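P-granule scaffold (Caenorhabditis japonica, PDB 5W4A) probably serves as a scaffold of germ (P) granules, with this N-terminal domain forming a helical dimer that may support granule assembly. Local coordinates at residues N4-V9 with T105-I110; A40-A45 with V57-Q62; T80-G85 with T90-R95; R128-K131 with A137-I140. One frame throughout, in Å; residues are numbered along the deposited sequence.

The four contacts form one chain of touching neighbours through the helical domain, in the order 2, 3, 1, 4. Interaction 1 meets interaction 3 where His106 CG lies 3.7 Å from Phe92 CZ, and interaction 4 where Ile8 CG1 lies 3.8 Å from Ile140 CD1; their centres are about 13 Å and 12 Å from that of interaction 1. Interaction 2 joins from the far side of interaction 3, through Val61 on Glu91 and Ile60 on Leu84. Interactions 2 and 4 lie on opposite sides of the chain's centre, their own centres about 29 Å apart, and residues 128-131 of interaction 4 reach the second subunit.

Interaction 1 (N4-V9 with T105-I110); sequences NKREIV and THDLSI
Arg6 sets the end of its guanidinium group against the carboxylate of Asp107, the two side chains arriving from opposite directions. The grip is end-on and uses two nitrogens: NH1 of Arg6 donates to OD2 of Asp107 at 2.9 Å, and its NH2 to OD1 of Asp107, also at 2.9 Å. The first bond is the straighter, with an N-H...O angle of 158°, and OD2 lies in the guanidinium plane. Because the two planes are 39° apart, OD1 is tilted out of that plane, although NH2 approaches it on its syn lone pair. Extended from CG to NE, Arg6 carries its charged end across to the loop. His106 lies beside the pair, its CE1 4.0 Å from Arg6 NH2, while OD1 of Asp107 sits above one face of the imidazole, toward the rim. Within the type I turn from His106 to Ser109, Leu108 N donates to His106 ND1 at 3.0 Å, and His106 O accepts from both N and OG of Ser109. Asp79 takes Arg6 NE in a salt bridge and His106 NE2 in a hydrogen bond. One arginine is thus shared by two carboxylates and probably offsets only part of their charge, while tying the N-terminal segment to the turn.

Interaction 2 (A40-A45 with V57-Q62); sequences ANSFAA and VDDIVQ
One face of the Phe43 ring carries Ile60, whose CG1 stands 4.0 Å from the ring centroid and only 10° off the normal, a CH-pi contact over the middle of the ring. At the CD2 side of the ring, Phe43 CD2 comes within 3.9 Å of Ile60 CA, and the two side chains cross at about a right angle. With CG anti to the backbone N (chi1 -179°), Phe43 directs its ring toward helix 57-64; Leu22, Val174 and Ile178 also pack on this side chain. The contact joins the first turn of helix 42-47 to helix 57-64. Asn41 is the N-cap of the former: its OD1 accepts from Ala44 N at 3.1 Å, in the carbonyl plane. The other end of that amide is used across the contact, as Asn41 ND2 donates to a water at 2.6 Å, and the same water donates to Asp59 O at 2.7 Å. Ser42 OG gives a short direct hydrogen bond of 2.6 Å to Asp59 OD2, approaching from above the carboxylate plane, 77° out of it. With Asp59 replaced by an alanine, the Ser42 hydroxyl would probably lose this acceptor and be free to turn. The water bridge depends instead on the backbone carbonyl of Asp59.

Interaction 3 (T80-G85 with T90-R95); sequences TLLALG and TEFKKR
Leu82 and Phe92 make the CH-pi part of the contact: Leu82 CD2 lies 3.7 Å from the centroid of the Phe92 ring, 19° off its normal and displaced toward the rim. The other carbons of the leucine extend this overlap, with Leu82 CG 3.5 Å from Phe92 CE2 and CD1 close to the same ring atom. Phe92 has CG anti to the backbone N (chi1 174°), which swings the ring across to meet the leucine. The remaining apolar contact is made by Leu81, whose CD1 rests against the neighbouring helix at its backbone, 3.6 Å from Phe92 N, and reaches the aliphatic part of Glu91 at CG, 3.8 Å away. Ionic bonding stays within segment 90-95 and on one carboxylate oxygen. Arg95 grips Glu91 side-on, NE donating to OE2 at 2.8 Å and NH2 to the same OE2 at 3.0 Å, both near the guanidinium plane; the bend of Glu91 at chi2 takes its charged end away from Leu81. Helices 71-84 and 89-100 form a nearly antiparallel hairpin, their local axes at 156°. Helix 57-64 packs against it through Leu64 and Val61, helix 169-179 meets Leu84, and the loop residue His106 adds an edge-to-face ring contact with Phe92.

Interaction 4 (R128-K131 with A137-I140); sequences RKAK and AAKI
Ala130 and Ala138 meet at the close-packed part of the contact, where the helix backbones run close, CA to CA 5.1 Å for Ala130 and Ala138 and 4.7 Å for Lys131 and Lys139; the small methyls fit between them. Each methyl group lies against the other residue's carbonyl oxygen: Ala138 CB is 3.3 Å from Ala130 O, and Ala130 CB is 3.5 Å from Ala138 O. The methyls themselves are further apart, CB to CB 4.3 Å, so the fit is made by methyl on carbonyl more than by methyl on methyl. Both alanines are buried, and Ala142 of helix 136-148 also touches Ala130.

The other side is polar and partly exposed. Here a long side chain bridges the helices: Lys139 NZ donates to Lys131 O at 3.1 Å, nearly along the carbonyl direction, with a C=O...N angle of 162°. The lysine is extended until its last torsion, where a bend (chi4 -54°) turns the ammonium group to the carbonyl of Lys131. Gln133 O is a second acceptor for this nitrogen, so one ammonium group holds two backbone carbonyls near the connection. A methionine in place of Lys139 would probably leave the carbonyls of Lys131 and Gln133 without this shared donor. Lys131 leaves the backbone directed away from residues 137-140, and its NZ forms a salt bridge with Glu162 of the second subunit, while Arg128 bonds Glu189 and Thr158 of that subunit. The result is an alpha hairpin, two consecutive helices joined by a short loop, with one helix also contributing to the dimer interface.

Interaction 1 (N4-V9 with T105-I110)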
# COMPACT_ATOMS: atom_id res chain seq x y z
N ASN C 4 14.42 19.03 -6.01
CA ASN C 4 14.36 18.40 -4.70
C ASN C 4 13.27 17.34 -4.61
O ASN C 4 13.15 16.69 -3.57
CB ASN C 4 14.15 19.47 -3.62
CG ASN C 4 12.76 20.10 -3.66
OD1 ASN C 4 12.13 20.19 -4.71
ND2 ASN C 4 12.28 20.54 -2.50
N LYS C 5 12.49 17.12 -5.68
CA LYS C 5 11.30 16.28 -5.59
C LYS C 5 11.69 14.82 -5.79
O LYS C 5 12.58 14.51 -6.57
CB LYS C 5 10.28 16.71 -6.64
CG LYS C 5 8.94 16.01 -6.56
CD LYS C 5 7.89 16.75 -7.40
CE LYS C 5 7.01 15.79 -8.16
NZ LYS C 5 5.92 16.51 -8.88
N ARG C 6 11.03 13.93 -5.04
CA ARG C 6 11.22 12.49 -5.26
C ARG C 6 10.47 12.10 -6.52
O ARG C 6 9.25 12.27 -6.59
CB ARG C 6 10.70 11.69 -4.07
CG ARG C 6 11.52 11.86 -2.78
CD ARG C 6 11.04 10.92 -1.69
NE ARG C 6 12.03 10.92 -0.60
CZ ARG C 6 12.07 11.83 0.38
NH1 ARG C 6 11.16 12.78 0.50
NH2 ARG C 6 13.04 11.76 1.29
N GLU C 7 11.19 11.61 -7.53
CA GLU C 7 10.60 11.27 -8.81
C GLU C 7 11.03 9.88 -9.27
O GLU C 7 12.22 9.58 -9.30
CB GLU C 7 11.00 12.32 -9.86
CG GLU C 7 10.48 13.72 -9.47
CD GLU C 7 10.98 14.85 -10.38
OE1 GLU C 7 12.20 14.92 -10.66
OE2 GLU C 7 10.13 15.66 -10.80
N ILE C 8 10.04 9.08 -9.68
CA ILE C 8 10.30 7.80 -10.33
C ILE C 8 10.76 8.08 -11.75
O ILE C 8 10.24 8.99 -12.42
CB ILE C 8 9.04 6.92 -10.32
CG1 ILE C 8 8.69 6.57 -8.86
CG2 ILE C 8 9.22 5.66 -11.17
CD1 ILE C 8 7.35 5.90 -8.67
N VAL C 9 11.74 7.31 -12.21
CA VAL C 9 12.23 7.40 -13.58
C VAL C 9 12.25 5.99 -14.17
O VAL C 9 12.14 4.98 -13.47
CB VAL C 9 13.62 8.06 -13.66
CG1 VAL C 9 13.58 9.46 -13.06
CG2 VAL C 9 14.65 7.23 -12.93
N THR C 105 19.95 20.18 2.21
CA THR C 105 20.03 19.12 3.20
C THR C 105 18.99 18.05 2.89
O THR C 105 18.02 18.27 2.17
CB THR C 105 19.83 19.67 4.63
OG1 THR C 105 20.38 18.74 5.57
CG2 THR C 105 18.36 19.93 4.92
N HIS C 106 19.23 16.87 3.45
CA HIS C 106 18.25 15.81 3.33
C HIS C 106 17.07 16.09 4.26
O HIS C 106 17.25 16.54 5.41
CB HIS C 106 18.90 14.48 3.66
CG HIS C 106 18.06 13.31 3.26
ND1 HIS C 106 17.06 12.80 4.06
CD2 HIS C 106 18.06 12.57 2.13
CE1 HIS C 106 16.47 11.80 3.43
NE2 HIS C 106 17.07 11.63 2.27
N ASP C 107 15.85 15.84 3.76
CA ASP C 107 14.64 16.19 4.51
C ASP C 107 14.42 15.33 5.75
O ASP C 107 13.62 15.71 6.61
CB ASP C 107 13.38 16.15 3.62
CG ASP C 107 13.17 14.81 2.90
OD1 ASP C 107 14.15 14.17 2.51
OD2 ASP C 107 12.02 14.45 2.72
N LEU C 108 15.11 14.20 5.87
CA LEU C 108 15.01 13.36 7.06
C LEU C 108 16.22 13.52 7.97
O LEU C 108 16.52 12.61 8.76
CB LEU C 108 14.81 11.89 6.68
CG LEU C 108 13.58 11.56 5.82
CD1 LEU C 108 13.44 10.05 5.55
CD2 LEU C 108 12.32 12.15 6.42
N SER C 109 16.91 14.65 7.88
CA SER C 109 18.08 14.94 8.69
C SER C 109 17.84 14.85 10.19
O SER C 109 18.81 14.82 10.94
CB SER C 109 18.61 16.34 8.35
OG SER C 109 19.33 16.33 7.12
N ILE C 110 16.58 14.82 10.66
CA ILE C 110 16.36 14.67 12.10
C ILE C 110 16.86 13.32 12.60
O ILE C 110 17.27 13.20 13.76
CB ILE C 110 14.88 14.88 12.48
CG1 ILE C 110 13.98 13.84 11.82
CG2 ILE C 110 14.46 16.31 12.18
CD1 ILE C 110 12.58 13.84 12.40

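Interaction 2 (A40-A45 with V57-Q62)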
# COMPACT_ATOMS: atom_id res chain seq x y z
N ALA C 40 32.35 -6.45 -15.84
CA ALA C 40 31.25 -5.53 -15.65
C ALA C 40 31.21 -5.04 -14.20
O ALA C 40 31.89 -5.55 -13.31
CB ALA C 40 29.91 -6.19 -16.00
N ASN C 41 30.38 -4.04 -13.98
CA ASN C 41 30.22 -3.52 -12.64
C ASN C 41 29.69 -4.60 -11.69
O ASN C 41 28.73 -5.32 -12.01
CB ASN C 41 29.26 -2.34 -12.66
CG ASN C 41 28.99 -1.80 -11.28
OD1 ASN C 41 28.10 -2.28 -10.60
ND2 ASN C 41 29.78 -0.82 -10.85
N SER C 42 30.32 -4.72 -10.52
CA SER C 42 30.04 -5.84 -9.64
C SER C 42 28.67 -5.75 -8.98
O SER C 42 28.07 -6.78 -8.67
CB SER C 42 31.11 -5.95 -8.55
OG SER C 42 30.98 -4.88 -7.62
N PHE C 43 28.18 -4.54 -8.72
CA PHE C 43 26.83 -4.37 -8.17
C PHE C 43 25.78 -4.84 -9.18
O PHE C 43 24.92 -5.67 -8.86
CB PHE C 43 26.67 -2.89 -7.76
CG PHE C 43 25.34 -2.49 -7.14
CD1 PHE C 43 24.42 -3.40 -6.62
CD2 PHE C 43 25.05 -1.14 -7.05
CE1 PHE C 43 23.21 -2.96 -6.07
CE2 PHE C 43 23.86 -0.70 -6.49
CZ PHE C 43 22.95 -1.60 -5.99
N ALA C 44 25.90 -4.39 -10.43
CA ALA C 44 25.00 -4.85 -11.48
C ALA C 44 25.12 -6.35 -11.71
O ALA C 44 24.11 -7.04 -11.88
CB ALA C 44 25.26 -4.09 -12.78
N ALA C 45 26.35 -6.88 -11.73
CA ALA C 45 26.50 -8.30 -12.01
C ALA C 45 25.81 -9.14 -10.95
O ALA C 45 25.20 -10.17 -11.27
CB ALA C 45 27.98 -8.66 -12.11
N VAL C 57 30.59 -2.24 -0.25
CA VAL C 57 29.99 -0.94 0.03
C VAL C 57 30.47 0.08 -1.00
O VAL C 57 29.67 0.82 -1.58
CB VAL C 57 30.31 -0.50 1.47
CG1 VAL C 57 30.00 0.97 1.68
CG2 VAL C 57 29.51 -1.29 2.46
N ASP C 58 31.77 0.11 -1.26
CA ASP C 58 32.30 1.07 -2.22
C ASP C 58 31.69 0.87 -3.61
O ASP C 58 31.31 1.85 -4.27
CB ASP C 58 33.83 0.97 -2.29
CG ASP C 58 34.42 1.75 -3.48
OD1 ASP C 58 34.44 3.00 -3.42
OD2 ASP C 58 34.83 1.11 -4.47
N ASP C 59 31.59 -0.38 -4.07
CA ASP C 59 30.97 -0.67 -5.36
C ASP C 59 29.58 -0.06 -5.46
O ASP C 59 29.19 0.48 -6.49
CB ASP C 59 30.85 -2.18 -5.60
CG ASP C 59 32.19 -2.89 -5.76
OD1 ASP C 59 33.16 -2.25 -6.22
OD2 ASP C 59 32.24 -4.10 -5.46
N ILE C 60 28.80 -0.21 -4.39
CA ILE C 60 27.44 0.30 -4.36
C ILE C 60 27.44 1.83 -4.34
O ILE C 60 26.72 2.48 -5.10
CB ILE C 60 26.72 -0.29 -3.14
CG1 ILE C 60 26.53 -1.79 -3.33
CG2 ILE C 60 25.40 0.41 -2.91
CD1 ILE C 60 26.02 -2.50 -2.05
N VAL C 61 28.28 2.43 -3.47
CA VAL C 61 28.32 3.88 -3.37
C VAL C 61 28.71 4.50 -4.71
O VAL C 61 28.20 5.56 -5.10
CB VAL C 61 29.27 4.31 -2.24
CG1 VAL C 61 29.44 5.84 -2.18
CG2 VAL C 61 28.76 3.80 -0.90
N GLN C 62 29.62 3.83 -5.45
CA GLN C 62 30.08 4.37 -6.73
C GLN C 62 28.95 4.44 -7.75
O GLN C 62 28.90 5.38 -8.57
CB GLN C 62 31.23 3.51 -7.28
CG GLN C 62 32.54 3.71 -6.55
CD GLN C 62 33.02 5.14 -6.63
OE1 GLN C 62 32.98 5.76 -7.70
NE2 GLN C 62 33.45 5.69 -5.50
O HOH W 1 30.58 0.54 -8.80

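Interaction 3 (T80-G85 with T90-R95)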
# COMPACT_ATOMS: atom_id res chain seq x y z
N THR C 80 18.45 6.07 -0.68
CA THR C 80 18.89 4.68 -0.82
C THR C 80 19.85 4.31 0.31
O THR C 80 19.73 3.23 0.89
CB THR C 80 19.53 4.48 -2.18
OG1 THR C 80 18.61 5.02 -3.15
CG2 THR C 80 19.78 2.99 -2.46
N LEU C 81 20.77 5.20 0.67
CA LEU C 81 21.68 4.92 1.78
C LEU C 81 20.91 4.66 3.08
O LEU C 81 21.22 3.72 3.83
CB LEU C 81 22.66 6.07 1.96
CG LEU C 81 23.68 6.37 0.87
CD1 LEU C 81 24.50 7.58 1.30
CD2 LEU C 81 24.59 5.19 0.57
N LEU C 82 19.90 5.48 3.37
CA LEU C 82 19.12 5.26 4.59
C LEU C 82 18.42 3.90 4.56
O LEU C 82 18.36 3.21 5.58
CB LEU C 82 18.08 6.35 4.77
CG LEU C 82 18.64 7.73 5.08
CD1 LEU C 82 17.49 8.71 5.25
CD2 LEU C 82 19.48 7.68 6.37
N ALA C 83 17.86 3.53 3.42
CA ALA C 83 17.15 2.27 3.32
C ALA C 83 18.11 1.09 3.45
O ALA C 83 17.70 0.01 3.87
CB ALA C 83 16.40 2.20 1.99
N LEU C 84 19.37 1.28 3.08
CA LEU C 84 20.38 0.22 3.12
C LEU C 84 20.95 -0.02 4.51
O LEU C 84 21.68 -0.99 4.69
CB LEU C 84 21.53 0.54 2.16
CG LEU C 84 21.21 0.37 0.67
CD1 LEU C 84 22.34 0.92 -0.22
CD2 LEU C 84 20.90 -1.08 0.30
N GLY C 85 20.70 0.86 5.47
CA GLY C 85 20.95 0.55 6.87
C GLY C 85 22.30 1.02 7.40
O GLY C 85 22.97 1.88 6.82
N THR C 90 27.27 6.35 7.78
CA THR C 90 28.38 7.29 7.79
C THR C 90 28.49 7.98 6.44
O THR C 90 28.71 9.20 6.39
CB THR C 90 29.67 6.57 8.17
OG1 THR C 90 29.54 6.07 9.50
CG2 THR C 90 30.85 7.51 8.10
N GLU C 91 28.30 7.23 5.35
CA GLU C 91 28.31 7.85 4.02
C GLU C 91 27.16 8.85 3.89
O GLU C 91 27.35 9.93 3.32
CB GLU C 91 28.21 6.78 2.93
CG GLU C 91 28.30 7.32 1.50
CD GLU C 91 29.70 7.75 1.09
OE1 GLU C 91 30.68 7.15 1.58
OE2 GLU C 91 29.82 8.66 0.25
N PHE C 92 25.99 8.53 4.45
CA PHE C 92 24.89 9.49 4.43
C PHE C 92 25.29 10.79 5.12
O PHE C 92 25.03 11.88 4.60
CB PHE C 92 23.67 8.88 5.10
CG PHE C 92 22.52 9.83 5.25
CD1 PHE C 92 22.47 10.73 6.30
CD2 PHE C 92 21.47 9.81 4.34
CE1 PHE C 92 21.40 11.58 6.44
CE2 PHE C 92 20.40 10.66 4.48
CZ PHE C 92 20.36 11.56 5.52
N LYS C 93 25.89 10.69 6.30
CA LYS C 93 26.25 11.90 7.03
C LYS C 93 27.29 12.72 6.28
O LYS C 93 27.24 13.95 6.27
CB LYS C 93 26.74 11.51 8.42
CG LYS C 93 25.62 11.03 9.32
CD LYS C 93 26.13 10.77 10.72
CE LYS C 93 25.07 11.05 11.77
NZ LYS C 93 25.64 11.05 13.16
N LYS C 94 28.25 12.05 5.63
CA LYS C 94 29.24 12.74 4.81
C LYS C 94 28.56 13.52 3.68
O LYS C 94 28.89 14.68 3.44
CB LYS C 94 30.26 11.76 4.23
CG LYS C 94 31.15 12.32 3.09
CD LYS C 94 31.85 11.23 2.26
CE LYS C 94 32.93 10.50 3.07
NZ LYS C 94 33.88 9.76 2.19
N ARG C 95 27.66 12.86 2.95
CA ARG C 95 26.99 13.54 1.84
C ARG C 95 26.15 14.71 2.34
O ARG C 95 26.08 15.75 1.69
CB ARG C 95 26.11 12.55 1.06
CG ARG C 95 26.88 11.40 0.42
CD ARG C 95 27.70 11.86 -0.75
NE ARG C 95 28.57 10.76 -1.18
CZ ARG C 95 29.21 10.70 -2.34
NH1 ARG C 95 29.10 11.67 -3.23
NH2 ARG C 95 29.96 9.64 -2.61

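Interaction 4 (R128-K131 with A137-I140)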
# COMPACT_ATOMS: atom_id res chain seq x y z
N ARG C 128 2.86 7.94 8.11
CA ARG C 128 1.47 7.48 8.02
C ARG C 128 0.60 8.51 7.31
O ARG C 128 -0.25 8.15 6.48
CB ARG C 128 0.93 7.17 9.43
CG ARG C 128 1.60 5.97 10.13
CD ARG C 128 1.08 5.79 11.54
NE ARG C 128 -0.34 5.47 11.59
CZ ARG C 128 -0.83 4.24 11.67
NH1 ARG C 128 -0.04 3.18 11.74
NH2 ARG C 128 -2.15 4.08 11.70
N LYS C 129 0.81 9.80 7.59
CA LYS C 129 0.06 10.83 6.90
C LYS C 129 0.50 10.95 5.44
O LYS C 129 -0.34 11.15 4.55
CB LYS C 129 0.22 12.17 7.64
CG LYS C 129 -0.55 12.17 8.95
CD LYS C 129 -0.40 13.49 9.71
CE LYS C 129 -1.20 14.61 9.05
NZ LYS C 129 -1.34 15.81 9.94
N ALA C 130 1.81 10.78 5.17
CA ALA C 130 2.31 10.87 3.80
C ALA C 130 1.68 9.81 2.91
O ALA C 130 1.33 10.09 1.75
CB ALA C 130 3.84 10.72 3.75
N LYS C 131 1.54 8.59 3.42
CA LYS C 131 1.00 7.51 2.60
C LYS C 131 -0.41 7.81 2.14
O LYS C 131 -0.81 7.35 1.07
CB LYS C 131 1.07 6.20 3.36
CG LYS C 131 0.79 5.00 2.49
CD LYS C 131 1.12 3.71 3.19
CE LYS C 131 1.03 2.58 2.19
NZ LYS C 131 1.38 1.29 2.80
N ALA C 137 5.42 10.86 -4.85
CA ALA C 137 6.49 11.39 -4.01
C ALA C 137 6.18 11.17 -2.53
O ALA C 137 7.06 10.77 -1.76
CB ALA C 137 6.71 12.89 -4.26
N ALA C 138 4.93 11.35 -2.12
CA ALA C 138 4.58 11.16 -0.71
C ALA C 138 4.59 9.69 -0.34
O ALA C 138 4.99 9.33 0.77
CB ALA C 138 3.20 11.74 -0.41
N LYS C 139 4.11 8.84 -1.24
CA LYS C 139 4.08 7.41 -0.98
C LYS C 139 5.49 6.83 -0.89
O LYS C 139 5.74 5.95 -0.07
CB LYS C 139 3.23 6.72 -2.04
CG LYS C 139 1.75 7.08 -1.95
CD LYS C 139 0.99 6.63 -3.20
CE LYS C 139 -0.44 7.18 -3.21
NZ LYS C 139 -1.20 6.86 -1.98
N ILE C 140 6.42 7.32 -1.71
CA ILE C 140 7.81 6.87 -1.59
C ILE C 140 8.38 7.25 -0.22
O ILE C 140 9.05 6.44 0.43
CB ILE C 140 8.66 7.43 -2.74
CG1 ILE C 140 8.21 6.83 -4.08
CG2 ILE C 140 10.17 7.18 -2.48
CD1 ILE C 140 8.73 7.61 -5.26